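Local coordinates for protein inactive glucansucrase (Lactobacillus reuteri, PDB 5JBD) that belongs to glycosyl hydrolase family 70, whose members are built round a TIM-barrel domain, and carries a bound calcium ion, at residues D360-L365 with V541-N546; E435-Q440 with G603-Y608; G466-E471 with A485-M490. All blocks are in the same frame, centred on the assembly; numbering follows the deposited sequence.

Contact 1: residues D360-L365 with V541-N546; sequences DNIGNL and VGNDSN
I362 and N543 bring the two backbones closest, their CA atoms 6.7 Å apart, where the type I turn N361-N364 faces the end of strand 537-542. The two side chains pass one another, running opposite ways. I362 carries its CG1 branch anti to the backbone N (chi1 -155°), which sends CD1 across to V541; there it lies 3.6 Å from V541 O and 4.2 Å from V541 CG1. The same methyl rests 4.0 Å from N543 CG, leaving the polar ends of the amide to other partners. N543 ND2 donates weakly to D360 O at 3.1 Å, through an angle of 123°, and its stronger partner is V352 O in helix 343-354. At the other end, N543 OD1 accepts a hydrogen bond from a water that itself accepts one from I362 N. This is a seam between the TIM-barrel part of the chain and the antiparallel sheet that holds strands 501-505, 510-515 and 537-542; I362 also packs on K505 and L511 there. Ahead of helix 364-367, N361 OD1 accepts a hydrogen bond from G363 N at 2.9 Å, a capping bond from above the carbonyl plane, and another from K505 NZ.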
loop_
_atom_site.group_PDB
_atom_site.type_symbol
_atom_site.label_atom_id
_atom_site.label_comp_id
_atom_site.label_asym_id
_atom_site.label_seq_id
_atom_site.Cartn_x
_atom_site.Cartn_y
_atom_site.Cartn_z
ATOM N N ASP A 360 -13.804 -7.611 -24.548
ATOM C CA ASP A 360 -12.782 -7.974 -25.518
ATOM C C ASP A 360 -12.968 -9.433 -25.920
ATOM O O ASP A 360 -13.648 -10.197 -25.228
ATOM C CB ASP A 360 -11.380 -7.769 -24.960
ATOM C CG ASP A 360 -11.027 -6.290 -24.711
ATOM O OD1 ASP A 360 -11.827 -5.368 -24.989
ATOM O OD2 ASP A 360 -9.889 -6.059 -24.254
ATOM N N ASN A 361 -12.403 -9.806 -27.067
ATOM C CA ASN A 361 -12.587 -11.141 -27.600
ATOM C C ASN A 361 -11.985 -12.217 -26.695
ATOM O O ASN A 361 -10.936 -12.014 -26.079
ATOM C CB ASN A 361 -11.982 -11.253 -29.001
ATOM C CG ASN A 361 -12.351 -12.551 -29.679
ATOM O OD1 ASN A 361 -11.566 -13.507 -29.691
ATOM N ND2 ASN A 361 -13.571 -12.616 -30.200
ATOM N N ILE A 362 -12.666 -13.360 -26.633
ATOM C CA ILE A 362 -12.224 -14.525 -25.864
ATOM C C ILE A 362 -10.752 -14.923 -26.137
ATOM O O ILE A 362 -10.034 -15.372 -25.235
ATOM C CB ILE A 362 -13.182 -15.726 -26.101
ATOM C CG1 ILE A 362 -13.156 -16.716 -24.926
ATOM C CG2 ILE A 362 -12.884 -16.430 -27.424
ATOM C CD1 ILE A 362 -13.822 -16.208 -23.659
ATOM N N GLY A 363 -10.312 -14.751 -27.376
ATOM C CA GLY A 363 -8.934 -15.071 -27.759
ATOM C C GLY A 363 -7.833 -14.286 -27.054
ATOM O O GLY A 363 -6.674 -14.717 -27.045
ATOM N N ASN A 364 -8.172 -13.128 -26.493
ATOM C CA ASN A 364 -7.217 -12.361 -25.685
ATOM C C ASN A 364 -6.677 -13.148 -24.481
ATOM O O ASN A 364 -5.563 -12.903 -24.060
ATOM C CB ASN A 364 -7.813 -11.033 -25.210
ATOM C CG ASN A 364 -7.959 -10.011 -26.325
ATOM O OD1 ASN A 364 -7.943 -10.342 -27.505
ATOM N ND2 ASN A 364 -8.133 -8.749 -25.942
ATOM N N LEU A 365 -7.440 -14.095 -23.948
ATOM C CA LEU A 365 -6.945 -14.975 -22.868
ATOM C C LEU A 365 -5.726 -15.825 -23.279
ATOM O O LEU A 365 -4.940 -16.253 -22.431
ATOM C CB LEU A 365 -8.062 -15.899 -22.376
ATOM C CG LEU A 365 -9.289 -15.217 -21.750
ATOM C CD1 LEU A 365 -10.482 -16.147 -21.684
ATOM C CD2 LEU A 365 -8.954 -14.679 -20.370
ATOM N N VAL A 541 -14.615 -21.971 -21.566
ATOM C CA VAL A 541 -15.079 -20.663 -21.180
ATOM C C VAL A 541 -15.567 -19.868 -22.385
ATOM O O VAL A 541 -14.827 -19.703 -23.360
ATOM C CB VAL A 541 -13.953 -19.885 -20.481
ATOM C CG1 VAL A 541 -14.388 -18.453 -20.186
ATOM C CG2 VAL A 541 -13.549 -20.608 -19.208
ATOM N N GLY A 542 -16.809 -19.369 -22.295
ATOM C CA GLY A 542 -17.401 -18.461 -23.294
ATOM C C GLY A 542 -17.874 -17.169 -22.656
ATOM O O GLY A 542 -18.232 -17.168 -21.478
ATOM N N ASN A 543 -17.821 -16.063 -23.402
ATOM C CA ASN A 543 -18.200 -14.745 -22.868
ATOM C C ASN A 543 -19.367 -14.091 -23.630
ATOM O O ASN A 543 -19.545 -12.873 -23.560
ATOM C CB ASN A 543 -16.984 -13.804 -22.820
ATOM C CG ASN A 543 -16.541 -13.310 -24.193
ATOM O OD1 ASN A 543 -16.939 -13.845 -25.219
ATOM N ND2 ASN A 543 -15.717 -12.257 -24.201
ATOM N N ASP A 544 -20.147 -14.891 -24.351
ATOM C CA ASP A 544 -21.348 -14.406 -25.058
ATOM C C ASP A 544 -22.563 -15.114 -24.464
ATOM O O ASP A 544 -22.784 -16.305 -24.691
ATOM C CB ASP A 544 -21.231 -14.653 -26.574
ATOM C CG ASP A 544 -22.518 -14.330 -27.343
ATOM O OD1 ASP A 544 -23.425 -13.658 -26.810
ATOM O OD2 ASP A 544 -22.615 -14.757 -28.501
ATOM N N SER A 545 -23.352 -14.355 -23.702
ATOM C CA SER A 545 -24.509 -14.888 -22.988
ATOM C C SER A 545 -25.668 -15.310 -23.902
ATOM O O SER A 545 -26.586 -15.980 -23.445
ATOM C CB SER A 545 -24.996 -13.851 -21.965
ATOM O OG SER A 545 -25.383 -12.636 -22.596
ATOM N N ASN A 546 -25.609 -14.925 -25.182
ATOM C CA ASN A 546 -26.583 -15.332 -26.195
ATOM C C ASN A 546 -26.079 -16.422 -27.158
ATOM O O ASN A 546 -26.759 -16.750 -28.132
ATOM C CB ASN A 546 -27.033 -14.096 -26.998
ATOM C CG ASN A 546 -27.657 -13.023 -26.117
ATOM O OD1 ASN A 546 -27.254 -11.868 -26.147
ATOM N ND2 ASN A 546 -28.627 -13.416 -25.309
HETATM O O HOH W 1 -15.357 -13.050 -27.356
#

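Contact 2: residues E435-Q440 with G603-Y608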
loop_
_atom_site.group_PDB
_atom_site.type_symbol
_atom_site.label_atom_id
_atom_site.label_comp_id
_atom_site.label_asym_id
_atom_site.label_seq_id
_atom_site.Cartn_x
_atom_site.Cartn_y
_atom_site.Cartn_z
ATOM N N GLU A 435 -24.684 -10.417 -6.073
ATOM C CA GLU A 435 -25.660 -11.520 -6.204
ATOM C C GLU A 435 -26.524 -11.493 -7.471
ATOM O O GLU A 435 -27.162 -12.493 -7.791
ATOM C CB GLU A 435 -26.581 -11.543 -4.977
ATOM C CG GLU A 435 -25.824 -11.789 -3.691
ATOM C CD GLU A 435 -26.597 -12.656 -2.740
ATOM O OE1 GLU A 435 -27.552 -12.141 -2.130
ATOM O OE2 GLU A 435 -26.246 -13.847 -2.614
ATOM N N LYS A 436 -26.551 -10.353 -8.165
ATOM C CA LYS A 436 -27.401 -10.170 -9.336
ATOM C C LYS A 436 -26.834 -10.847 -10.591
ATOM O O LYS A 436 -25.629 -11.063 -10.715
ATOM C CB LYS A 436 -27.591 -8.677 -9.641
ATOM C CG LYS A 436 -28.405 -7.937 -8.599
ATOM C CD LYS A 436 -28.452 -6.447 -8.889
ATOM C CE LYS A 436 -29.149 -5.694 -7.768
ATOM N NZ LYS A 436 -29.353 -4.262 -8.112
ATOM N N THR A 437 -27.733 -11.174 -11.508
ATOM C CA THR A 437 -27.352 -11.560 -12.877
ATOM C C THR A 437 -26.802 -10.323 -13.615
ATOM O O THR A 437 -25.676 -10.350 -14.120
ATOM C CB THR A 437 -28.551 -12.172 -13.612
ATOM O OG1 THR A 437 -28.919 -13.396 -12.960
ATOM C CG2 THR A 437 -28.229 -12.456 -15.084
ATOM N N ASN A 438 -27.581 -9.236 -13.634
ATOM C CA ASN A 438 -27.193 -7.988 -14.302
ATOM C C ASN A 438 -26.476 -7.047 -13.377
ATOM O O ASN A 438 -27.048 -6.059 -12.917
ATOM C CB ASN A 438 -28.407 -7.297 -14.882
ATOM C CG ASN A 438 -28.961 -8.053 -16.019
ATOM O OD1 ASN A 438 -28.376 -8.080 -17.103
ATOM N ND2 ASN A 438 -30.062 -8.732 -15.767
ATOM N N LYS A 439 -25.200 -7.345 -13.150
ATOM C CA LYS A 439 -24.386 -6.596 -12.212
ATOM C C LYS A 439 -24.060 -5.220 -12.782
ATOM O O LYS A 439 -23.745 -5.094 -13.950
ATOM C CB LYS A 439 -23.093 -7.360 -11.894
ATOM C CG LYS A 439 -23.272 -8.802 -11.419
ATOM C CD LYS A 439 -21.930 -9.450 -11.048
ATOM C CE LYS A 439 -21.952 -10.966 -11.233
ATOM N NZ LYS A 439 -22.866 -11.664 -10.295
ATOM N N GLN A 440 -24.184 -4.193 -11.957
ATOM C CA GLN A 440 -23.858 -2.812 -12.332
ATOM C C GLN A 440 -22.430 -2.421 -11.977
ATOM O O GLN A 440 -21.857 -1.544 -12.628
ATOM C CB GLN A 440 -24.826 -1.830 -11.643
ATOM C CG GLN A 440 -26.257 -1.914 -12.139
ATOM C CD GLN A 440 -26.335 -1.585 -13.606
ATOM O OE1 GLN A 440 -26.242 -0.419 -14.026
ATOM N NE2 GLN A 440 -26.467 -2.632 -14.404
ATOM N N GLY A 603 -24.948 -20.329 -24.509
ATOM C CA GLY A 603 -24.886 -19.131 -23.685
ATOM C C GLY A 603 -25.894 -19.140 -22.531
ATOM O O GLY A 603 -27.046 -19.559 -22.712
ATOM N N TYR A 604 -25.453 -18.678 -21.359
ATOM C CA TYR A 604 -26.303 -18.506 -20.182
ATOM C C TYR A 604 -26.113 -17.121 -19.597
ATOM O O TYR A 604 -25.099 -16.444 -19.833
ATOM C CB TYR A 604 -25.943 -19.514 -19.100
ATOM C CG TYR A 604 -26.251 -20.941 -19.430
ATOM C CD1 TYR A 604 -25.323 -21.738 -20.083
ATOM C CD2 TYR A 604 -27.455 -21.514 -19.053
ATOM C CE1 TYR A 604 -25.586 -23.070 -20.363
ATOM C CE2 TYR A 604 -27.734 -22.851 -19.328
ATOM C CZ TYR A 604 -26.798 -23.621 -19.985
ATOM O OH TYR A 604 -27.054 -24.944 -20.271
ATOM N N SER A 605 -27.084 -16.713 -18.794
ATOM C CA SER A 605 -27.011 -15.451 -18.083
ATOM C C SER A 605 -27.573 -15.670 -16.686
ATOM O O SER A 605 -28.789 -15.794 -16.505
ATOM C CB SER A 605 -27.793 -14.372 -18.828
ATOM O OG SER A 605 -27.622 -13.116 -18.203
ATOM N N ASN A 606 -26.674 -15.744 -15.700
ATOM C CA ASN A 606 -27.055 -15.905 -14.293
ATOM C C ASN A 606 -25.968 -15.253 -13.410
ATOM O O ASN A 606 -24.969 -14.760 -13.952
ATOM C CB ASN A 606 -27.338 -17.389 -14.005
ATOM C CG ASN A 606 -26.102 -18.258 -14.086
ATOM O OD1 ASN A 606 -25.069 -17.953 -13.480
ATOM N ND2 ASN A 606 -26.212 -19.376 -14.797
ATOM N N PRO A 607 -26.142 -15.237 -12.067
ATOM C CA PRO A 607 -25.151 -14.523 -11.261
ATOM C C PRO A 607 -23.709 -15.059 -11.352
ATOM O O PRO A 607 -22.768 -14.293 -11.122
ATOM C CB PRO A 607 -25.698 -14.665 -9.824
ATOM C CG PRO A 607 -27.167 -14.889 -9.999
ATOM C CD PRO A 607 -27.248 -15.743 -11.230
ATOM N N TYR A 608 -23.570 -16.343 -11.690
ATOM C CA TYR A 608 -22.294 -17.036 -11.747
ATOM C C TYR A 608 -21.643 -16.992 -13.139
ATOM O O TYR A 608 -20.423 -16.887 -13.226
ATOM C CB TYR A 608 -22.485 -18.500 -11.318
ATOM C CG TYR A 608 -23.024 -18.628 -9.903
ATOM C CD1 TYR A 608 -22.160 -18.691 -8.820
ATOM C CD2 TYR A 608 -24.409 -18.647 -9.641
ATOM C CE1 TYR A 608 -22.636 -18.786 -7.514
ATOM C CE2 TYR A 608 -24.894 -18.737 -8.336
ATOM C CZ TYR A 608 -23.995 -18.801 -7.280
ATOM O OH TYR A 608 -24.437 -18.892 -5.989
HETATM O O HOH W 2 -24.242 -12.396 -15.208
#
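K439 NZ meets P607 O in the carbonyl plane, on a lone pair, at 2.8 Å. The ring of Y608, next along, has N606 OD1 in plane at its edge. The pyrrolidine ring of P607 lays its CH2 groups against oxygens, with CG 3.3 Å from E435 O and CD 3.4 Å from T437 OG1, while P607 CA makes a CA-H...O contact with K436 O. T437 lies at a slant to this ring. Its methyl, anti to the backbone N (chi1 -65° for OG1), reaches S605, with CG2 3.2 Å from S605 OG. Beside it, a water donates to both T437 O and N606 O, tying the main chains together.

N606 OD1 accepts from Y608 N, an Asx turn that shapes the bend after strand 596-605, and V609 N is bonded to the same oxygen. The contact thus sets this bend, where the chain leaves a two-stranded antiparallel sheet, against the loop that follows helix 420-434. K439 bends at its last torsion (chi4 -67°), which turns NZ back to K436 O at 2.9 Å as well as across to P607. Q434 O is a further acceptor, and Y482 OH a weak one. With three main-chain carbonyls around it, the ammonium group is probably held charged, and its positive charge would suit the carbonyl-rich end of helix 420-434.

Contact 3: residues G466-E471 with A485-M490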
loop_
_atom_site.group_PDB
_atom_site.type_symbol
_atom_site.label_atom_id
_atom_site.label_comp_id
_atom_site.label_asym_id
_atom_site.label_seq_id
_atom_site.Cartn_x
_atom_site.Cartn_y
_atom_site.Cartn_z
ATOM N N GLY A 466 -11.149 -12.175 -0.108
ATOM C CA GLY A 466 -12.497 -11.639 -0.357
ATOM C C GLY A 466 -13.341 -12.299 -1.454
ATOM O O GLY A 466 -14.513 -11.937 -1.633
ATOM N N ASP A 467 -12.750 -13.221 -2.223
ATOM C CA ASP A 467 -13.494 -14.030 -3.180
ATOM C C ASP A 467 -13.975 -15.337 -2.554
ATOM O O ASP A 467 -14.906 -15.961 -3.076
ATOM C CB ASP A 467 -12.651 -14.303 -4.441
ATOM C CG ASP A 467 -12.425 -13.046 -5.284
ATOM O OD1 ASP A 467 -13.285 -12.141 -5.246
ATOM O OD2 ASP A 467 -11.387 -12.967 -5.992
ATOM N N LEU A 468 -13.384 -15.733 -1.418
ATOM C CA LEU A 468 -13.874 -16.884 -0.634
ATOM C C LEU A 468 -14.800 -16.487 0.520
ATOM O O LEU A 468 -15.672 -17.265 0.883
ATOM C CB LEU A 468 -12.707 -17.702 -0.076
ATOM C CG LEU A 468 -11.733 -18.339 -1.081
ATOM C CD1 LEU A 468 -10.739 -19.238 -0.357
ATOM C CD2 LEU A 468 -12.470 -19.134 -2.141
ATOM N N TYR A 469 -14.622 -15.292 1.084
ATOM C CA TYR A 469 -15.380 -14.854 2.261
ATOM C C TYR A 469 -15.893 -13.434 2.065
ATOM O O TYR A 469 -15.257 -12.631 1.359
ATOM C CB TYR A 469 -14.494 -14.936 3.523
ATOM C CG TYR A 469 -14.048 -16.356 3.807
ATOM C CD1 TYR A 469 -14.869 -17.238 4.533
ATOM C CD2 TYR A 469 -12.830 -16.841 3.309
ATOM C CE1 TYR A 469 -14.482 -18.559 4.761
ATOM C CE2 TYR A 469 -12.433 -18.154 3.537
ATOM C CZ TYR A 469 -13.247 -19.013 4.250
ATOM O OH TYR A 469 -12.849 -20.316 4.466
ATOM N N ASN A 470 -17.032 -13.126 2.699
ATOM C CA ASN A 470 -17.531 -11.748 2.751
ATOM C C ASN A 470 -16.585 -10.935 3.615
ATOM O O ASN A 470 -16.519 -11.112 4.832
ATOM C CB ASN A 470 -18.960 -11.691 3.293
ATOM C CG ASN A 470 -19.971 -12.316 2.348
ATOM O OD1 ASN A 470 -19.718 -12.481 1.151
ATOM N ND2 ASN A 470 -21.148 -12.652 2.885
ATOM N N GLU A 471 -15.830 -10.054 2.967
ATOM C CA GLU A 471 -14.595 -9.524 3.544
ATOM C C GLU A 471 -14.785 -8.421 4.587
ATOM O O GLU A 471 -13.828 -8.105 5.291
ATOM C CB GLU A 471 -13.643 -9.073 2.431
ATOM C CG GLU A 471 -14.067 -7.828 1.657
ATOM C CD GLU A 471 -13.395 -7.781 0.279
ATOM O OE1 GLU A 471 -13.863 -8.478 -0.632
ATOM O OE2 GLU A 471 -12.387 -7.069 0.122
ATOM N N ALA A 485 -17.531 -22.601 -5.936
ATOM C CA ALA A 485 -16.905 -22.673 -7.246
ATOM C C ALA A 485 -15.396 -22.606 -7.150
ATOM O O ALA A 485 -14.695 -23.455 -7.704
ATOM C CB ALA A 485 -17.411 -21.550 -8.141
ATOM N N ILE A 486 -14.900 -21.613 -6.412
ATOM C CA ILE A 486 -13.452 -21.375 -6.352
ATOM C C ILE A 486 -12.732 -22.528 -5.642
ATOM O O ILE A 486 -11.711 -23.011 -6.150
ATOM C CB ILE A 486 -13.109 -20.003 -5.757
ATOM C CG1 ILE A 486 -13.746 -18.899 -6.615
ATOM C CG2 ILE A 486 -11.595 -19.818 -5.692
ATOM C CD1 ILE A 486 -13.741 -17.520 -5.999
ATOM N N THR A 487 -13.284 -23.004 -4.519
ATOM C CA THR A 487 -12.668 -24.116 -3.770
ATOM C C THR A 487 -12.718 -25.440 -4.523
ATOM O O THR A 487 -11.776 -26.241 -4.451
ATOM C CB THR A 487 -13.241 -24.276 -2.349
ATOM O OG1 THR A 487 -14.663 -24.469 -2.398
ATOM C CG2 THR A 487 -12.915 -23.058 -1.507
ATOM N N THR A 488 -13.798 -25.679 -5.266
ATOM C CA THR A 488 -13.839 -26.829 -6.175
ATOM C C THR A 488 -12.666 -26.784 -7.176
ATOM O O THR A 488 -11.984 -27.778 -7.387
ATOM C CB THR A 488 -15.200 -26.926 -6.900
ATOM O OG1 THR A 488 -16.232 -27.010 -5.923
ATOM C CG2 THR A 488 -15.285 -28.165 -7.782
ATOM N N LEU A 489 -12.423 -25.616 -7.756
ATOM C CA LEU A 489 -11.312 -25.452 -8.694
ATOM C C LEU A 489 -9.944 -25.603 -7.998
ATOM O O LEU A 489 -9.004 -26.184 -8.569
ATOM C CB LEU A 489 -11.413 -24.090 -9.399
ATOM C CG LEU A 489 -12.619 -23.908 -10.330
ATOM C CD1 LEU A 489 -12.801 -22.428 -10.689
ATOM C CD2 LEU A 489 -12.447 -24.763 -11.587
ATOM N N MET A 490 -9.838 -25.092 -6.772
ATOM C CA MET A 490 -8.577 -25.152 -6.012
ATOM C C MET A 490 -8.176 -26.601 -5.700
ATOM O O MET A 490 -7.039 -27.002 -5.965
ATOM C CB MET A 490 -8.687 -24.315 -4.739
ATOM C CG MET A 490 -8.696 -22.817 -4.984
ATOM S SD MET A 490 -9.133 -21.884 -3.502
ATOM C CE MET A 490 -7.585 -21.939 -2.592
#
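L468 and I486 cross at a slant in the beta-alpha unit of the TIM barrel that runs from strand 460-464 to helix 483-496. L468 belongs to the short, weakly bonded helix 465-468 and starts off to one side of the long helix, but its forked end swings in. With CG anti to the carbonyl carbon (chi1 -61°), the branch point is carried toward the partner, and chi2 (-174°) then runs CD1 onward along it. CD2 meets I486 CG2 at 3.7 Å and T487 CG2 at 4.0 Å; CD1 approaches M490 SD at 4.4 Å, one turn further along.

I486 uses both of its branches. CG2, anti to the backbone N, faces the leucine, whereas the longer branch turns to D467 and lays CD1 against D467 CB at 3.7 Å. The side-chain contacts between the segments are apolar, and all five touching residues are buried, so the polar ends look elsewhere. The D467 carboxylate forms a salt bridge with R395 through OD1, and takes hydrogen bonds with Y450 and T390 through OD2. T487 turns its hydroxyl back to Y483 O in its own helix, leaving the methyl for L468. Further along the same helix, L489 packs on helix 446-455 and on strand 564-571, and I486 also touches Y450 of helix 446-455. The I486 CD1 methyl also comes within 3.5 Å of D467 O.

In the fold
Along the chain the first segments of contacts 1 and 2 come before both segments of contact 3, and their second segments follow, so contacts 1 and 2 interleave while contact 3 lies within both loops. Contact 3 is local, belonging to the TIM barrel around strand 460-464. Contacts 1 and 2 instead tie chain from the barrel part to the antiparallel strands inserted between barrel strands 460-464 and 652-654. Their centres are about 15 Å apart, and they touch where S545 CB packs 3.4 Å from Y604 O. Contact 3 lies about 22 Å from contact 1 and 17 Å from contact 2, centre to centre. Contacts 1 and 2 thus join the beta-rich part to the barrel.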